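Local coordinates for guanine nucleotide exchange protein (Legionella pneumophila, PDB 1XSZ) that probably acts as a guanine nucleotide exchange factor for ADP-ribosylation factors, pairing a Sec7 domain with a capping domain over its active site, at residues M143-E155 with T281-Q293. Sequence-based numbering, arbitrary orientation. Where two conformers were deposited one is given.
Sequences MLNTDLHNPSIPE and TPNIFSKWLFGEQ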
loop_
_atom_site.group_PDB
_atom_site.type_symbol
_atom_site.label_atom_id
_atom_site.label_comp_id
_atom_site.label_asym_id
_atom_site.label_seq_id
_atom_site.Cartn_x
_atom_site.Cartn_y
_atom_site.Cartn_z
ATOM N N MET A 143 -2.904 -5.494 14.701
ATOM C CA MET A 143 -2.088 -4.797 15.693
ATOM C C MET A 143 -1.724 -5.744 16.832
ATOM O O MET A 143 -0.598 -5.720 17.338
ATOM C CB MET A 143 -2.825 -3.589 16.291
ATOM C CG MET A 143 -2.967 -2.396 15.363
ATOM S SD MET A 143 -3.490 -0.882 16.221
ATOM C CE MET A 143 -5.142 -1.317 16.705
ATOM N N LEU A 144 -2.682 -6.563 17.253
ATOM C CA LEU A 144 -2.445 -7.498 18.344
ATOM C C LEU A 144 -1.351 -8.507 17.984
ATOM O O LEU A 144 -0.565 -8.915 18.841
ATOM C CB LEU A 144 -3.753 -8.217 18.707
ATOM C CG LEU A 144 -3.710 -9.156 19.910
ATOM C CD1 LEU A 144 -3.261 -8.394 21.153
ATOM C CD2 LEU A 144 -5.096 -9.744 20.129
ATOM N N ASN A 145 -1.305 -8.912 16.717
ATOM C CA ASN A 145 -0.274 -9.844 16.265
ATOM C C ASN A 145 1.117 -9.242 16.527
ATOM O O ASN A 145 2.006 -9.918 17.035
ATOM C CB ASN A 145 -0.479 -10.147 14.777
ATOM C CG ASN A 145 0.595 -11.044 14.204
ATOM O OD1 ASN A 145 1.443 -10.596 13.417
ATOM N ND2 ASN A 145 0.574 -12.310 14.586
ATOM N N THR A 146 1.301 -7.969 16.188
ATOM C CA THR A 146 2.588 -7.321 16.435
ATOM C C THR A 146 2.814 -7.164 17.937
ATOM O O THR A 146 3.899 -7.433 18.451
ATOM C CB THR A 146 2.640 -5.928 15.791
ATOM O OG1 THR A 146 2.694 -6.063 14.371
ATOM C CG2 THR A 146 3.870 -5.154 16.276
ATOM N N ASP A 147 1.774 -6.738 18.639
ATOM C CA ASP A 147 1.873 -6.529 20.072
ATOM C C ASP A 147 2.320 -7.783 20.822
ATOM O O ASP A 147 3.187 -7.719 21.697
ATOM C CB ASP A 147 0.521 -6.039 20.596
ATOM C CG ASP A 147 0.591 -5.533 22.013
ATOM O OD1 ASP A 147 0.263 -6.295 22.940
ATOM O OD2 ASP A 147 0.982 -4.359 22.191
ATOM N N LEU A 148 1.748 -8.929 20.462
ATOM C CA LEU A 148 2.069 -10.177 21.136
ATOM C C LEU A 148 3.340 -10.871 20.681
ATOM O O LEU A 148 3.985 -11.564 21.469
ATOM C CB LEU A 148 0.895 -11.158 20.994
ATOM C CG LEU A 148 -0.440 -10.694 21.583
ATOM C CD1 LEU A 148 -1.479 -11.810 21.461
ATOM C CD2 LEU A 148 -0.240 -10.306 23.048
ATOM N N HIS A 149 3.717 -10.675 19.425
ATOM C CA HIS A 149 4.881 -11.376 18.894
ATOM C C HIS A 149 6.164 -10.590 18.657
ATOM O O HIS A 149 7.189 -11.172 18.303
ATOM C CB HIS A 149 4.442 -12.136 17.645
ATOM C CG HIS A 149 3.341 -13.110 17.922
ATOM N ND1 HIS A 149 3.477 -14.128 18.842
ATOM C CD2 HIS A 149 2.069 -13.184 17.463
ATOM C CE1 HIS A 149 2.335 -14.785 18.938
ATOM N NE2 HIS A 149 1.464 -14.233 18.112
ATOM N N ASN A 150 6.105 -9.279 18.864
ATOM C CA ASN A 150 7.275 -8.412 18.725
ATOM C C ASN A 150 8.061 -8.557 20.034
ATOM O O ASN A 150 7.583 -8.170 21.096
ATOM C CB ASN A 150 6.819 -6.964 18.540
ATOM C CG ASN A 150 7.974 -5.999 18.345
ATOM O OD1 ASN A 150 9.102 -6.269 18.747
ATOM N ND2 ASN A 150 7.685 -4.854 17.734
ATOM N N PRO A 151 9.277 -9.123 19.964
ATOM C CA PRO A 151 10.147 -9.332 21.127
ATOM C C PRO A 151 10.489 -8.057 21.896
ATOM O O PRO A 151 10.767 -8.104 23.095
ATOM C CB PRO A 151 11.387 -9.975 20.511
ATOM C CG PRO A 151 10.825 -10.736 19.357
ATOM C CD PRO A 151 9.869 -9.734 18.762
ATOM N N SER A 152 10.466 -6.921 21.207
ATOM C CA SER A 152 10.791 -5.647 21.835
ATOM C C SER A 152 9.730 -5.157 22.811
ATOM O O SER A 152 9.980 -4.248 23.606
ATOM C CB SER A 152 11.052 -4.589 20.763
ATOM O OG SER A 152 12.184 -4.944 19.985
ATOM N N ILE A 153 8.545 -5.756 22.752
ATOM C CA ILE A 153 7.458 -5.381 23.647
ATOM C C ILE A 153 7.474 -6.316 24.853
ATOM O O ILE A 153 7.162 -7.500 24.736
ATOM C CB ILE A 153 6.084 -5.491 22.949
ATOM C CG1 ILE A 153 6.071 -4.634 21.679
ATOM C CG2 ILE A 153 4.979 -5.045 23.899
ATOM C CD1 ILE A 153 6.276 -3.155 21.927
ATOM N N PRO A 154 7.853 -5.792 26.029
ATOM C CA PRO A 154 7.915 -6.579 27.264
ATOM C C PRO A 154 6.629 -7.341 27.549
ATOM O O PRO A 154 5.534 -6.805 27.394
ATOM C CB PRO A 154 8.203 -5.523 28.331
ATOM C CG PRO A 154 8.988 -4.494 27.580
ATOM C CD PRO A 154 8.218 -4.387 26.287
ATOM N N GLU A 155 6.777 -8.589 27.979
ATOM C CA GLU A 155 5.640 -9.443 28.293
ATOM C C GLU A 155 4.655 -8.742 29.221
ATOM O O GLU A 155 3.444 -8.808 29.014
ATOM C CB GLU A 155 6.135 -10.737 28.944
ATOM C CG GLU A 155 5.069 -11.799 29.149
ATOM C CD GLU A 155 4.442 -12.252 27.843
ATOM O OE1 GLU A 155 5.193 -12.552 26.891
ATOM O OE2 GLU A 155 3.198 -12.317 27.773
ATOM N N THR A 281 7.870 6.976 9.749
ATOM C CA THR A 281 8.914 7.112 10.754
ATOM C C THR A 281 8.757 5.900 11.661
ATOM O O THR A 281 7.647 5.549 12.076
ATOM C CB THR A 281 8.812 8.435 11.557
ATOM O OG1 THR A 281 7.539 8.526 12.199
ATOM C CG2 THR A 281 8.998 9.620 10.635
ATOM N N PRO A 282 9.865 5.232 11.977
ATOM C CA PRO A 282 9.817 4.043 12.828
ATOM C C PRO A 282 9.406 4.208 14.281
ATOM O O PRO A 282 9.703 5.215 14.922
ATOM C CB PRO A 282 11.228 3.478 12.701
ATOM C CG PRO A 282 12.065 4.729 12.552
ATOM C CD PRO A 282 11.250 5.536 11.567
ATOM N N ASN A 283 8.682 3.212 14.785
ATOM C CA ASN A 283 8.303 3.176 16.187
ATOM C C ASN A 283 8.501 1.733 16.647
ATOM O O ASN A 283 8.756 0.842 15.833
ATOM C CB ASN A 283 6.868 3.685 16.427
ATOM C CG ASN A 283 5.815 2.869 15.724
ATOM O OD1 ASN A 283 5.681 1.673 15.965
ATOM N ND2 ASN A 283 5.046 3.517 14.858
ATOM N N ILE A 284 8.411 1.494 17.945
ATOM C CA ILE A 284 8.657 0.154 18.466
ATOM C C ILE A 284 7.805 -0.951 17.842
ATOM O O ILE A 284 8.240 -2.102 17.756
ATOM C CB ILE A 284 8.495 0.135 20.005
ATOM C CG1 ILE A 284 9.081 -1.157 20.580
ATOM C CG2 ILE A 284 7.030 0.279 20.377
ATOM C CD1 ILE A 284 9.163 -1.162 22.091
ATOM N N PHE A 285 6.604 -0.605 17.394
ATOM C CA PHE A 285 5.712 -1.589 16.793
ATOM C C PHE A 285 6.031 -1.840 15.324
ATOM O O PHE A 285 6.137 -2.986 14.886
ATOM C CB PHE A 285 4.259 -1.119 16.926
ATOM C CG PHE A 285 3.871 -0.763 18.333
ATOM C CD1 PHE A 285 3.695 -1.755 19.296
ATOM C CD2 PHE A 285 3.727 0.567 18.711
ATOM C CE1 PHE A 285 3.387 -1.428 20.615
ATOM C CE2 PHE A 285 3.419 0.908 20.028
ATOM C CZ PHE A 285 3.250 -0.093 20.982
ATOM N N SER A 286 6.201 -0.768 14.561
ATOM C CA SER A 286 6.463 -0.893 13.136
ATOM C C SER A 286 7.820 -1.486 12.781
ATOM O O SER A 286 7.946 -2.182 11.776
ATOM C CB SER A 286 6.317 0.469 12.450
ATOM O OG SER A 286 7.371 1.352 12.816
ATOM N N LYS A 287 8.825 -1.218 13.610
ATOM C CA LYS A 287 10.176 -1.718 13.365
ATOM C C LYS A 287 10.244 -3.228 13.211
ATOM O O LYS A 287 11.127 -3.749 12.532
ATOM C CB LYS A 287 11.112 -1.308 14.503
ATOM C CG LYS A 287 11.411 0.178 14.584
ATOM C CD LYS A 287 12.441 0.454 15.669
ATOM C CE LYS A 287 12.763 1.937 15.776
ATOM N NZ LYS A 287 11.589 2.736 16.222
ATOM N N TRP A 288 9.308 -3.926 13.843
ATOM C CA TRP A 288 9.274 -5.381 13.805
ATOM C C TRP A 288 9.086 -5.904 12.383
ATOM O O TRP A 288 9.617 -6.961 12.016
ATOM C CB TRP A 288 8.139 -5.879 14.707
ATOM C CG TRP A 288 8.104 -7.359 14.898
ATOM C CD1 TRP A 288 9.122 -8.155 15.343
ATOM C CD2 TRP A 288 6.983 -8.223 14.684
ATOM N NE1 TRP A 288 8.702 -9.462 15.420
ATOM C CE2 TRP A 288 7.394 -9.532 15.019
ATOM C CE3 TRP A 288 5.670 -8.016 14.241
ATOM C CZ2 TRP A 288 6.535 -10.632 14.924
ATOM C CZ3 TRP A 288 4.818 -9.109 14.148
ATOM C CH2 TRP A 288 5.256 -10.402 14.488
ATOM N N LEU A 289 8.355 -5.148 11.574
ATOM C CA LEU A 289 8.073 -5.553 10.205
ATOM C C LEU A 289 8.626 -4.633 9.128
ATOM O O LEU A 289 8.835 -5.065 7.995
ATOM C CB LEU A 289 6.559 -5.678 10.004
ATOM C CG LEU A 289 5.853 -6.739 10.849
ATOM C CD1 LEU A 289 4.342 -6.573 10.745
ATOM C CD2 LEU A 289 6.278 -8.121 10.387
ATOM N N PHE A 290 8.869 -3.372 9.472
ATOM C CA PHE A 290 9.336 -2.422 8.476
ATOM C C PHE A 290 10.703 -1.788 8.720
ATOM O O PHE A 290 11.069 -0.823 8.053
ATOM C CB PHE A 290 8.265 -1.345 8.269
ATOM C CG PHE A 290 6.926 -1.905 7.866
ATOM C CD1 PHE A 290 5.968 -2.224 8.825
ATOM C CD2 PHE A 290 6.645 -2.174 6.527
ATOM C CE1 PHE A 290 4.749 -2.806 8.458
ATOM C CE2 PHE A 290 5.432 -2.755 6.151
ATOM C CZ PHE A 290 4.485 -3.072 7.118
ATOM N N GLY A 291 11.458 -2.332 9.666
ATOM C CA GLY A 291 12.790 -1.812 9.926
ATOM C C GLY A 291 12.887 -0.596 10.826
ATOM O O GLY A 291 11.883 -0.051 11.280
ATOM N N GLU A 292 14.119 -0.150 11.052
ATOM C CA GLU A 292 14.386 0.979 11.935
ATOM C C GLU A 292 14.659 2.308 11.239
ATOM O O GLU A 292 15.123 3.252 11.874
ATOM C CB GLU A 292 15.581 0.642 12.833
ATOM C CG GLU A 292 15.432 -0.658 13.608
ATOM C CD GLU A 292 16.667 -0.994 14.425
ATOM O OE1 GLU A 292 17.760 -1.121 13.831
ATOM O OE2 GLU A 292 16.543 -1.131 15.659
ATOM N N GLN A 293 14.360 2.399 9.950
ATOM C CA GLN A 293 14.633 3.633 9.222
ATOM C C GLN A 293 13.403 4.362 8.719
ATOM O O GLN A 293 12.398 3.743 8.377
ATOM C CB GLN A 293 15.515 3.342 8.001
ATOM C CG GLN A 293 16.833 2.677 8.311
ATOM C CD GLN A 293 17.564 2.203 7.068
ATOM O OE1 GLN A 293 17.132 2.438 5.932
ATOM N NE2 GLN A 293 18.682 1.531 7.278
HETATM O O HOH W 1 3.903 -3.799 13.253
#
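The indole of Trp-288 lies flat against the point where helix 131-149 ends, with Asn-150 CA over one face, 3.7 Å from the centroid of the five-membered ring and 8° off its normal, a CH-pi contact. The carbonyl carbon of His-149 sits over the same face nearer the rim, while Leu-289 CD2, from the indole's own segment, backs the other. Thr-146 OG1 meets the edge of the six-membered ring close to its plane, 3.6 Å from CE3, and in one of its two modelled conformers Pro-151 CD closes obliquely on NE1. With CG anti to the backbone N (chi1 -172°), Trp-288 reaches out from its short helix to the 143-155 segment.

The Asn-150 side chain slides past the indole in the opposite direction, its amide only 17° from the ring plane. Both amide ends are occupied: ND2 gives a weak, bent hydrogen bond to Ile-284 O (2.8 Å), and OD1 accepts from Ser-152 N in an Asx turn; together they help hold the amide's rotation. Asn-150 also opens a type I beta turn running to Ile-153.

Such packing illustrates how a capping domain can dock on its partner: the turn after a Sec7 helix receives the loop and short helix between strands 274-280 and 295-300, consistent with a cap over the active site. A bridging water donates to both Thr-146 OG1 and Phe-285 O, alongside the methyl CG2 of Thr-146, 3.4 Å from that carbonyl oxygen.

Farther along, in one of two modelled conformers, Ile-153 CD1 touches both Ile-284 CD1 (3.5 Å) and Phe-285 CE1 (3.6 Å), the Ile-153 and Phe-285 side chains crossing at about a right angle. Ile-284 CG2 covers the centre of one face of the Phe-285 ring, which also stacks with Phe-256 of helix 252-258.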